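Local coordinates for putative neuraminyllactose-binding hemagglutinin homolog (Helicobacter pylori, PDB 3BGH), which is of unknown function but, as a putative outer-membrane lipoprotein adhesin named as a hemagglutinin, may bind neuraminyllactose-type sugars, at residues 92-100 with 133-141; 154-162 with 182-193. All coordinates share one frame; numbering follows the deposited sequence.

Contact 1 (92-100 with 133-141); sequences IKEKALLVL and NLNFVEPKS
Leu100 and Phe136 both set CG opposite the carbonyl carbon and beside the backbone N (chi1 -69° and -65°), and this shared torsion lays the two side chains next to each other, pointing the same way from one face of the sheet. Leu100 CD2 thereby comes over a face of the Phe136 ring, 3.9 Å from its centroid, 14° off the normal and displaced toward the rim, which defines a CH-pi contact. Leu98 CD1 approaches the root of the same side chain, 3.8 Å from Phe136 CB. The antiparallel register is fixed by two backbone bonds of 2.9 Å, Val99 N to Val137 O and Val137 N to Val99 O, which make Val99 and Val137 a hydrogen-bonded pair and Leu100 and Phe136 the adjoining non-hydrogen-bonded one. On the valine face the two CB atoms of Val99 and Val137 are 4.0 Å apart. Pro139 extends this apolar patch toward helix 90-95: its CG lies 3.7 Å from Val99 CG2 and 4.0 Å from Ala96 CB. Lys93 CD lies 3.5 Å from Pro139 O, while Lys93 NZ bonds to Ile88 O. Around this open end of the hairpin, away from its turn, strand 38-48 flanks strand 98-114, with Val40 touching Ala96 and Val99; helix 211-223 brings Met214 onto Leu98 and Phe136, and His146 of strand 144-161 meets the Phe136 ring edge-to-face.

Contact 2 (154-162 with 182-193); sequences KIKAVIERV and KETDHDQAIRKI. With SO4 (sulfate ion), chain E.
A classic beta bulge in strand 144-161, where Ile159 and Glu160 both face Val124, meets the loop that leads into helix 186-208. Thr184 N donates to Ile159 O at 3.0 Å, just before Asp185 in the N-cap position. Farther along the strand, Arg161 NE forms a salt bridge with Glu183 OE1 at 2.6 Å; the carboxylate lies at the guanidinium edge but is met from above its own plane, the two flat groups being turned 66° apart. The outer nitrogens of Arg161 hold a sulfate, NH2 to O4 at 2.7 Å and NH1 to O3 weakly, and Lys123 NZ also bonds to it; the anion is probably from the crystallisation liquor. Ile159 places CG1 between the backbone N and the carbonyl carbon (chi1 49°), which sends CD1 to the edge of the His186 ring, 3.7 Å from CE1, while Asp126 holds ND1. The small Ala157 and Ala189 come close, CB to CB 3.7 Å, and the larger Ile193 packs CD1 on Ala157 CB at 3.9 Å. The axes of strand 156-161 and helix 186-193 approach to 7.8 Å at 158°, nearly antiparallel helix-on-sheet packing, as in alpha+beta folds with a mixed sheet.

Contact 1 and contact 2 lie on opposite sides of the chain's centre, their own centres 39 Å apart and their nearest atoms about 14 Å apart. Both segments of contact 1 precede those of contact 2 in the chain. The mixed sheet joins them, since strand 123-137 of contact 1 is the neighbour of strand 144-161, which carries contact 2. Contact 1 pairs two strands, whereas contact 2 docks a helix on a strand that is outermost within the chain; residues 163-181, which link the two, are not modelled. Asn135 bonds to Asp111 O and Asn133 packs on Ile112, both of the second subunit; Lys154 packs on its Tyr131, so segments 133-141 and 154-162 both touch it.

Contact 1 (92-100 with 133-141)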
loop_
_atom_site.group_PDB
_atom_site.type_symbol
_atom_site.label_atom_id
_atom_site.label_comp_id
_atom_site.label_asym_id
_atom_site.label_seq_id
_atom_site.Cartn_x
_atom_site.Cartn_y
_atom_site.Cartn_z
ATOM N N ILE A 92 12.552 -12.606 30.187
ATOM C CA ILE A 92 11.485 -11.726 29.730
ATOM C C ILE A 92 10.339 -12.549 29.148
ATOM O O ILE A 92 9.223 -12.427 29.628
ATOM C CB ILE A 92 12.002 -10.671 28.725
ATOM C CG1 ILE A 92 13.058 -9.757 29.381
ATOM C CG2 ILE A 92 10.845 -9.879 28.154
ATOM C CD1 ILE A 92 12.549 -8.952 30.557
ATOM N N LYS A 93 10.611 -13.407 28.165
ATOM C CA LYS A 93 9.571 -14.278 27.605
ATOM C C LYS A 93 8.688 -14.898 28.706
ATOM O O LYS A 93 7.460 -14.924 28.585
ATOM C CB LYS A 93 10.149 -15.411 26.745
ATOM C CG LYS A 93 10.938 -15.035 25.484
ATOM C CD LYS A 93 10.969 -16.245 24.521
ATOM C CE LYS A 93 12.324 -16.489 23.869
ATOM N NZ LYS A 93 12.783 -15.375 22.977
ATOM N N GLU A 94 9.315 -15.386 29.779
ATOM C CA GLU A 94 8.586 -16.080 30.857
ATOM C C GLU A 94 7.624 -15.169 31.622
ATOM O O GLU A 94 6.594 -15.630 32.139
ATOM C CB GLU A 94 9.545 -16.783 31.838
ATOM C CG GLU A 94 10.236 -18.048 31.263
ATOM C CD GLU A 94 9.424 -19.355 31.427
ATOM O OE1 GLU A 94 8.436 -19.394 32.224
ATOM O OE2 GLU A 94 9.798 -20.353 30.750
ATOM N N LYS A 95 7.952 -13.883 31.673
ATOM C CA LYS A 95 7.209 -12.932 32.502
ATOM C C LYS A 95 6.188 -12.042 31.748
ATOM O O LYS A 95 5.188 -11.614 32.331
ATOM C CB LYS A 95 8.202 -12.079 33.316
ATOM C CG LYS A 95 7.671 -11.625 34.674
ATOM C CD LYS A 95 8.805 -11.133 35.594
ATOM C CE LYS A 95 9.417 -9.802 35.127
ATOM N NZ LYS A 95 8.379 -8.726 35.106
ATOM N N ALA A 96 6.432 -11.773 30.463
ATOM C CA ALA A 96 5.648 -10.792 29.694
ATOM C C ALA A 96 4.213 -11.244 29.479
ATOM O O ALA A 96 3.953 -12.436 29.373
ATOM C CB ALA A 96 6.312 -10.530 28.366
ATOM N N LEU A 97 3.285 -10.298 29.448
ATOM C CA LEU A 97 1.924 -10.593 29.042
ATOM C C LEU A 97 1.832 -10.795 27.525
ATOM O O LEU A 97 1.174 -11.705 27.057
ATOM C CB LEU A 97 0.987 -9.455 29.439
ATOM C CG LEU A 97 -0.441 -9.609 28.892
ATOM C CD1 LEU A 97 -1.150 -10.751 29.608
ATOM C CD2 LEU A 97 -1.246 -8.296 28.949
ATOM N N LEU A 98 2.545 -9.958 26.778
ATOM C CA LEU A 98 2.242 -9.689 25.396
ATOM C C LEU A 98 3.520 -9.212 24.734
ATOM O O LEU A 98 4.357 -8.570 25.377
ATOM C CB LEU A 98 1.190 -8.575 25.383
ATOM C CG LEU A 98 0.539 -7.963 24.163
ATOM C CD1 LEU A 98 0.306 -8.972 23.059
ATOM C CD2 LEU A 98 -0.794 -7.371 24.587
ATOM N N VAL A 99 3.683 -9.567 23.461
ATOM C CA VAL A 99 4.688 -8.950 22.603
ATOM C C VAL A 99 3.938 -8.243 21.491
ATOM O O VAL A 99 3.164 -8.866 20.794
ATOM C CB VAL A 99 5.597 -9.972 21.960
ATOM C CG1 VAL A 99 6.717 -9.261 21.197
ATOM C CG2 VAL A 99 6.173 -10.890 22.997
ATOM N N LEU A 100 4.152 -6.943 21.357
ATOM C CA LEU A 100 3.584 -6.155 20.304
ATOM C C LEU A 100 4.656 -5.916 19.255
ATOM O O LEU A 100 5.820 -5.680 19.566
ATOM C CB LEU A 100 3.075 -4.839 20.854
ATOM C CG LEU A 100 1.854 -4.829 21.775
ATOM C CD1 LEU A 100 1.590 -3.395 22.171
ATOM C CD2 LEU A 100 0.636 -5.390 21.058
ATOM N N ASN A 133 0.189 -3.117 10.198
ATOM C CA ASN A 133 -0.333 -4.196 10.978
ATOM C C ASN A 133 0.342 -4.338 12.328
ATOM O O ASN A 133 1.543 -4.635 12.411
ATOM C CB ASN A 133 -0.175 -5.493 10.225
ATOM C CG ASN A 133 -0.988 -6.579 10.829
ATOM O OD1 ASN A 133 -2.238 -6.547 10.776
ATOM N ND2 ASN A 133 -0.316 -7.550 11.429
ATOM N N LEU A 134 -0.446 -4.166 13.386
ATOM C CA LEU A 134 0.004 -4.478 14.732
ATOM C C LEU A 134 -0.294 -5.945 15.118
ATOM O O LEU A 134 -1.452 -6.312 15.252
ATOM C CB LEU A 134 -0.650 -3.518 15.709
ATOM C CG LEU A 134 -0.219 -3.606 17.178
ATOM C CD1 LEU A 134 1.280 -3.451 17.296
ATOM C CD2 LEU A 134 -0.902 -2.515 17.942
ATOM N N ASN A 135 0.756 -6.761 15.324
ATOM C CA ASN A 135 0.573 -8.154 15.794
ATOM C C ASN A 135 0.648 -8.335 17.313
ATOM O O ASN A 135 1.544 -7.809 17.970
ATOM C CB ASN A 135 1.509 -9.146 15.061
ATOM C CG ASN A 135 0.868 -9.742 13.788
ATOM O OD1 ASN A 135 -0.271 -9.439 13.459
ATOM N ND2 ASN A 135 1.590 -10.621 13.101
ATOM N N PHE A 136 -0.307 -9.068 17.868
ATOM C CA PHE A 136 -0.314 -9.401 19.283
ATOM C C PHE A 136 0.187 -10.828 19.424
ATOM O O PHE A 136 -0.436 -11.764 18.934
ATOM C CB PHE A 136 -1.731 -9.276 19.893
ATOM C CG PHE A 136 -2.289 -7.880 19.902
ATOM C CD1 PHE A 136 -2.627 -7.272 21.099
ATOM C CD2 PHE A 136 -2.524 -7.186 18.719
ATOM C CE1 PHE A 136 -3.183 -5.985 21.110
ATOM C CE2 PHE A 136 -3.066 -5.879 18.733
ATOM C CZ PHE A 136 -3.380 -5.284 19.914
ATOM N N VAL A 137 1.319 -10.993 20.094
ATOM C CA VAL A 137 2.017 -12.267 20.130
ATOM C C VAL A 137 2.190 -12.791 21.557
ATOM O O VAL A 137 2.595 -12.057 22.471
ATOM C CB VAL A 137 3.400 -12.175 19.432
ATOM C CG1 VAL A 137 4.072 -13.539 19.382
ATOM C CG2 VAL A 137 3.286 -11.600 18.021
ATOM N N GLU A 138 1.862 -14.071 21.728
ATOM C CA GLU A 138 2.116 -14.812 22.964
ATOM C C GLU A 138 3.613 -15.152 23.064
ATOM O O GLU A 138 4.161 -15.829 22.208
ATOM C CB GLU A 138 1.154 -16.007 23.103
ATOM C CG GLU A 138 1.745 -17.363 23.480
ATOM C CD GLU A 138 2.505 -17.385 24.815
ATOM O OE1 GLU A 138 2.062 -16.722 25.778
ATOM O OE2 GLU A 138 3.548 -18.082 24.882
ATOM N N PRO A 139 4.287 -14.583 24.074
ATOM C CA PRO A 139 5.760 -14.512 24.174
ATOM C C PRO A 139 6.528 -15.833 24.165
ATOM O O PRO A 139 7.608 -15.918 23.555
ATOM C CB PRO A 139 5.988 -13.760 25.490
ATOM C CG PRO A 139 4.706 -12.967 25.695
ATOM C CD PRO A 139 3.624 -13.878 25.185
ATOM N N LYS A 140 5.995 -16.859 24.821
ATOM C CA LYS A 140 6.730 -18.116 24.895
ATOM C C LYS A 140 6.630 -18.887 23.590
ATOM O O LYS A 140 7.655 -19.268 22.995
ATOM C CB LYS A 140 6.287 -18.946 26.099
ATOM C CG LYS A 140 6.951 -18.494 27.408
ATOM C CD LYS A 140 5.922 -18.305 28.529
ATOM C CE LYS A 140 5.522 -19.628 29.140
ATOM N NZ LYS A 140 4.158 -19.540 29.693
ATOM N N SER A 141 5.402 -19.082 23.117
ATOM C CA SER A 141 5.182 -19.873 21.893
ATOM C C SER A 141 5.471 -19.093 20.618
ATOM O O SER A 141 5.661 -19.690 19.561
ATOM C CB SER A 141 3.764 -20.472 21.858
ATOM O OG SER A 141 2.781 -19.494 22.135
#

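Contact 2 (154-162 with 182-193)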
loop_
_atom_site.group_PDB
_atom_site.type_symbol
_atom_site.label_atom_id
_atom_site.label_comp_id
_atom_site.label_asym_id
_atom_site.label_seq_id
_atom_site.Cartn_x
_atom_site.Cartn_y
_atom_site.Cartn_z
ATOM N N LYS A 154 -4.994 6.496 0.671
ATOM C CA LYS A 154 -5.913 7.612 0.306
ATOM C C LYS A 154 -5.725 8.935 1.052
ATOM O O LYS A 154 -6.586 9.820 0.986
ATOM C CB LYS A 154 -7.399 7.189 0.338
ATOM C CG LYS A 154 -7.710 5.932 -0.440
ATOM C CD LYS A 154 -7.939 6.186 -1.904
ATOM C CE LYS A 154 -8.906 5.120 -2.509
ATOM N NZ LYS A 154 -9.201 5.383 -3.953
ATOM N N ILE A 155 -4.614 9.092 1.747
ATOM C CA ILE A 155 -4.248 10.398 2.270
ATOM C C ILE A 155 -3.683 11.357 1.193
ATOM O O ILE A 155 -2.678 11.051 0.547
ATOM C CB ILE A 155 -3.317 10.258 3.493
ATOM C CG1 ILE A 155 -4.057 9.462 4.602
ATOM C CG2 ILE A 155 -2.944 11.614 3.993
ATOM C CD1 ILE A 155 -3.283 9.219 5.873
ATOM N N LYS A 156 -4.300 12.531 1.026
ATOM C CA LYS A 156 -3.973 13.414 -0.119
ATOM C C LYS A 156 -3.384 14.791 0.235
ATOM O O LYS A 156 -3.752 15.429 1.235
ATOM C CB LYS A 156 -5.193 13.642 -1.050
ATOM C CG LYS A 156 -6.198 12.511 -1.195
ATOM C CD LYS A 156 -7.304 12.845 -2.254
ATOM C CE LYS A 156 -8.471 11.844 -2.246
ATOM N NZ LYS A 156 -9.038 11.570 -3.636
ATOM N N ALA A 157 -2.475 15.256 -0.619
ATOM C CA ALA A 157 -2.008 16.620 -0.562
ATOM C C ALA A 157 -2.080 17.260 -1.939
ATOM O O ALA A 157 -1.579 16.737 -2.922
ATOM C CB ALA A 157 -0.602 16.663 -0.029
ATOM N N VAL A 158 -2.695 18.428 -1.992
ATOM C CA VAL A 158 -2.774 19.180 -3.224
ATOM C C VAL A 158 -1.437 19.850 -3.512
ATOM O O VAL A 158 -0.878 20.516 -2.639
ATOM C CB VAL A 158 -3.860 20.222 -3.141
ATOM C CG1 VAL A 158 -3.907 21.017 -4.427
ATOM C CG2 VAL A 158 -5.170 19.534 -2.879
ATOM N N ILE A 159 -0.926 19.644 -4.725
ATOM C CA ILE A 159 0.301 20.283 -5.151
ATOM C C ILE A 159 0.058 21.414 -6.156
ATOM O O ILE A 159 0.825 22.375 -6.212
ATOM C CB ILE A 159 1.332 19.287 -5.712
ATOM C CG1 ILE A 159 0.709 18.357 -6.743
ATOM C CG2 ILE A 159 1.937 18.495 -4.583
ATOM C CD1 ILE A 159 1.699 17.324 -7.312
ATOM N N GLU A 160 -1.026 21.307 -6.912
ATOM C CA GLU A 160 -1.308 22.240 -7.973
ATOM C C GLU A 160 -2.825 22.474 -8.115
ATOM O O GLU A 160 -3.612 21.514 -8.128
ATOM C CB GLU A 160 -0.706 21.668 -9.254
ATOM C CG GLU A 160 -0.622 22.601 -10.432
ATOM C CD GLU A 160 0.205 21.983 -11.558
ATOM O OE1 GLU A 160 1.275 21.416 -11.245
ATOM O OE2 GLU A 160 -0.207 22.049 -12.745
ATOM N N ARG A 161 -3.228 23.743 -8.181
ATOM C CA ARG A 161 -4.605 24.123 -8.559
ATOM C C ARG A 161 -4.606 24.876 -9.886
ATOM O O ARG A 161 -3.686 25.627 -10.167
ATOM C CB ARG A 161 -5.247 24.997 -7.490
ATOM C CG ARG A 161 -4.934 24.508 -6.104
ATOM C CD ARG A 161 -5.573 25.327 -5.068
ATOM N NE ARG A 161 -5.932 24.501 -3.922
ATOM C CZ ARG A 161 -7.097 23.867 -3.795
ATOM N NH1 ARG A 161 -8.023 23.960 -4.751
ATOM N NH2 ARG A 161 -7.339 23.144 -2.709
ATOM N N VAL A 162 -5.639 24.674 -10.697
ATOM C CA VAL A 162 -5.795 25.403 -11.946
ATOM C C VAL A 162 -6.725 26.596 -11.720
ATOM O O VAL A 162 -7.909 26.427 -11.440
ATOM C CB VAL A 162 -6.310 24.499 -13.094
ATOM C CG1 VAL A 162 -6.549 25.323 -14.361
ATOM C CG2 VAL A 162 -5.317 23.359 -13.363
ATOM N N LYS A 182 -1.157 27.049 -7.974
ATOM C CA LYS A 182 -0.007 26.149 -7.998
ATOM C C LYS A 182 0.615 26.027 -6.593
ATOM O O LYS A 182 1.704 26.552 -6.331
ATOM C CB LYS A 182 1.024 26.615 -9.040
ATOM C CG LYS A 182 2.150 25.615 -9.292
ATOM C CD LYS A 182 3.346 26.289 -9.934
ATOM C CE LYS A 182 4.655 25.641 -9.480
ATOM N NZ LYS A 182 5.835 26.228 -10.193
ATOM N N GLU A 183 -0.090 25.300 -5.716
ATOM C CA GLU A 183 0.181 25.240 -4.253
ATOM C C GLU A 183 1.627 24.989 -3.785
ATOM O O GLU A 183 2.292 25.946 -3.376
ATOM C CB GLU A 183 -0.807 24.296 -3.538
ATOM C CG GLU A 183 -2.264 24.617 -3.835
ATOM C CD GLU A 183 -3.069 24.919 -2.586
ATOM O OE1 GLU A 183 -3.953 24.102 -2.226
ATOM O OE2 GLU A 183 -2.820 25.980 -1.969
ATOM N N THR A 184 2.104 23.734 -3.820
ATOM C CA THR A 184 3.445 23.399 -3.267
ATOM C C THR A 184 4.462 22.672 -4.222
ATOM O O THR A 184 4.439 22.866 -5.448
ATOM C CB THR A 184 3.348 22.673 -1.844
ATOM O OG1 THR A 184 2.750 21.370 -1.966
ATOM C CG2 THR A 184 2.564 23.520 -0.817
ATOM N N ASP A 185 5.386 21.900 -3.641
ATOM C CA ASP A 185 6.132 20.869 -4.370
ATOM C C ASP A 185 6.031 19.527 -3.614
ATOM O O ASP A 185 5.406 19.442 -2.538
ATOM C CB ASP A 185 7.599 21.272 -4.610
ATOM C CG ASP A 185 8.458 21.217 -3.340
ATOM O OD1 ASP A 185 9.711 21.269 -3.497
ATOM O OD2 ASP A 185 7.890 21.133 -2.213
ATOM N N HIS A 186 6.650 18.497 -4.178
ATOM C CA HIS A 186 6.576 17.158 -3.619
ATOM C C HIS A 186 7.003 17.008 -2.147
ATOM O O HIS A 186 6.222 16.486 -1.352
ATOM C CB HIS A 186 7.284 16.156 -4.534
ATOM C CG HIS A 186 6.747 16.144 -5.931
ATOM N ND1 HIS A 186 5.398 16.149 -6.205
ATOM C CD2 HIS A 186 7.373 16.135 -7.130
ATOM C CE1 HIS A 186 5.216 16.143 -7.513
ATOM N NE2 HIS A 186 6.397 16.136 -8.098
ATOM N N ASP A 187 8.194 17.475 -1.767
ATOM C CA ASP A 187 8.698 17.175 -0.419
ATOM C C ASP A 187 7.833 17.748 0.684
ATOM O O ASP A 187 7.640 17.109 1.716
ATOM C CB ASP A 187 10.176 17.511 -0.233
ATOM C CG ASP A 187 11.082 16.428 -0.826
ATOM O OD1 ASP A 187 11.505 15.487 -0.081
ATOM O OD2 ASP A 187 11.326 16.506 -2.061
ATOM N N GLN A 188 7.259 18.915 0.425
ATOM C CA GLN A 188 6.269 19.502 1.315
ATOM C C GLN A 188 4.958 18.648 1.426
ATOM O O GLN A 188 4.367 18.506 2.497
ATOM C CB GLN A 188 6.039 20.972 0.906
ATOM C CG GLN A 188 5.262 21.844 1.878
ATOM C CD GLN A 188 6.061 22.364 3.083
ATOM O OE1 GLN A 188 5.540 23.154 3.881
ATOM N NE2 GLN A 188 7.302 21.904 3.240
ATOM N N ALA A 189 4.546 18.031 0.325
ATOM C CA ALA A 189 3.337 17.230 0.296
ATOM C C ALA A 189 3.542 15.899 1.057
ATOM O O ALA A 189 2.665 15.454 1.797
ATOM C CB ALA A 189 2.905 16.990 -1.140
ATOM N N ILE A 190 4.724 15.314 0.862
ATOM C CA ILE A 190 5.189 14.123 1.572
ATOM C C ILE A 190 5.153 14.328 3.095
ATOM O O ILE A 190 4.627 13.505 3.851
ATOM C CB ILE A 190 6.627 13.768 1.109
ATOM C CG1 ILE A 190 6.578 13.302 -0.353
ATOM C CG2 ILE A 190 7.251 12.730 1.995
ATOM C CD1 ILE A 190 7.912 13.045 -0.980
ATOM N N ARG A 191 5.709 15.447 3.519
ATOM C CA ARG A 191 5.679 15.853 4.904
ATOM C C ARG A 191 4.259 15.898 5.504
ATOM O O ARG A 191 4.037 15.381 6.610
ATOM C CB ARG A 191 6.451 17.164 5.054
ATOM C CG ARG A 191 7.721 16.971 5.829
ATOM C CD ARG A 191 8.934 17.711 5.307
ATOM N NE ARG A 191 8.919 19.126 5.639
ATOM C CZ ARG A 191 9.973 19.938 5.538
ATOM N NH1 ARG A 191 11.168 19.484 5.148
ATOM N NH2 ARG A 191 9.833 21.217 5.850
ATOM N N LYS A 192 3.311 16.471 4.755
ATOM C CA LYS A 192 1.888 16.574 5.155
ATOM C C LYS A 192 1.192 15.238 5.207
ATOM O O LYS A 192 0.487 14.943 6.167
ATOM C CB LYS A 192 1.110 17.487 4.206
ATOM C CG LYS A 192 1.379 18.993 4.386
ATOM C CD LYS A 192 0.339 19.829 3.688
ATOM C CE LYS A 192 0.813 20.262 2.304
ATOM N NZ LYS A 192 -0.337 20.788 1.481
ATOM N N ILE A 193 1.407 14.423 4.183
ATOM C CA ILE A 193 0.796 13.116 4.096
ATOM C C ILE A 193 1.267 12.216 5.225
ATOM O O ILE A 193 0.441 11.565 5.884
ATOM C CB ILE A 193 1.040 12.484 2.692
ATOM C CG1 ILE A 193 0.127 13.184 1.665
ATOM C CG2 ILE A 193 0.850 10.964 2.727
ATOM C CD1 ILE A 193 0.483 12.954 0.197
HETATM S S SO4 E . -10.993 22.686 -2.414
HETATM O O1 SO4 E . -11.598 23.070 -1.138
HETATM O O2 SO4 E . -11.897 21.820 -3.174
HETATM O O3 SO4 E . -10.729 23.892 -3.185
HETATM O O4 SO4 E . -9.724 22.016 -2.165
#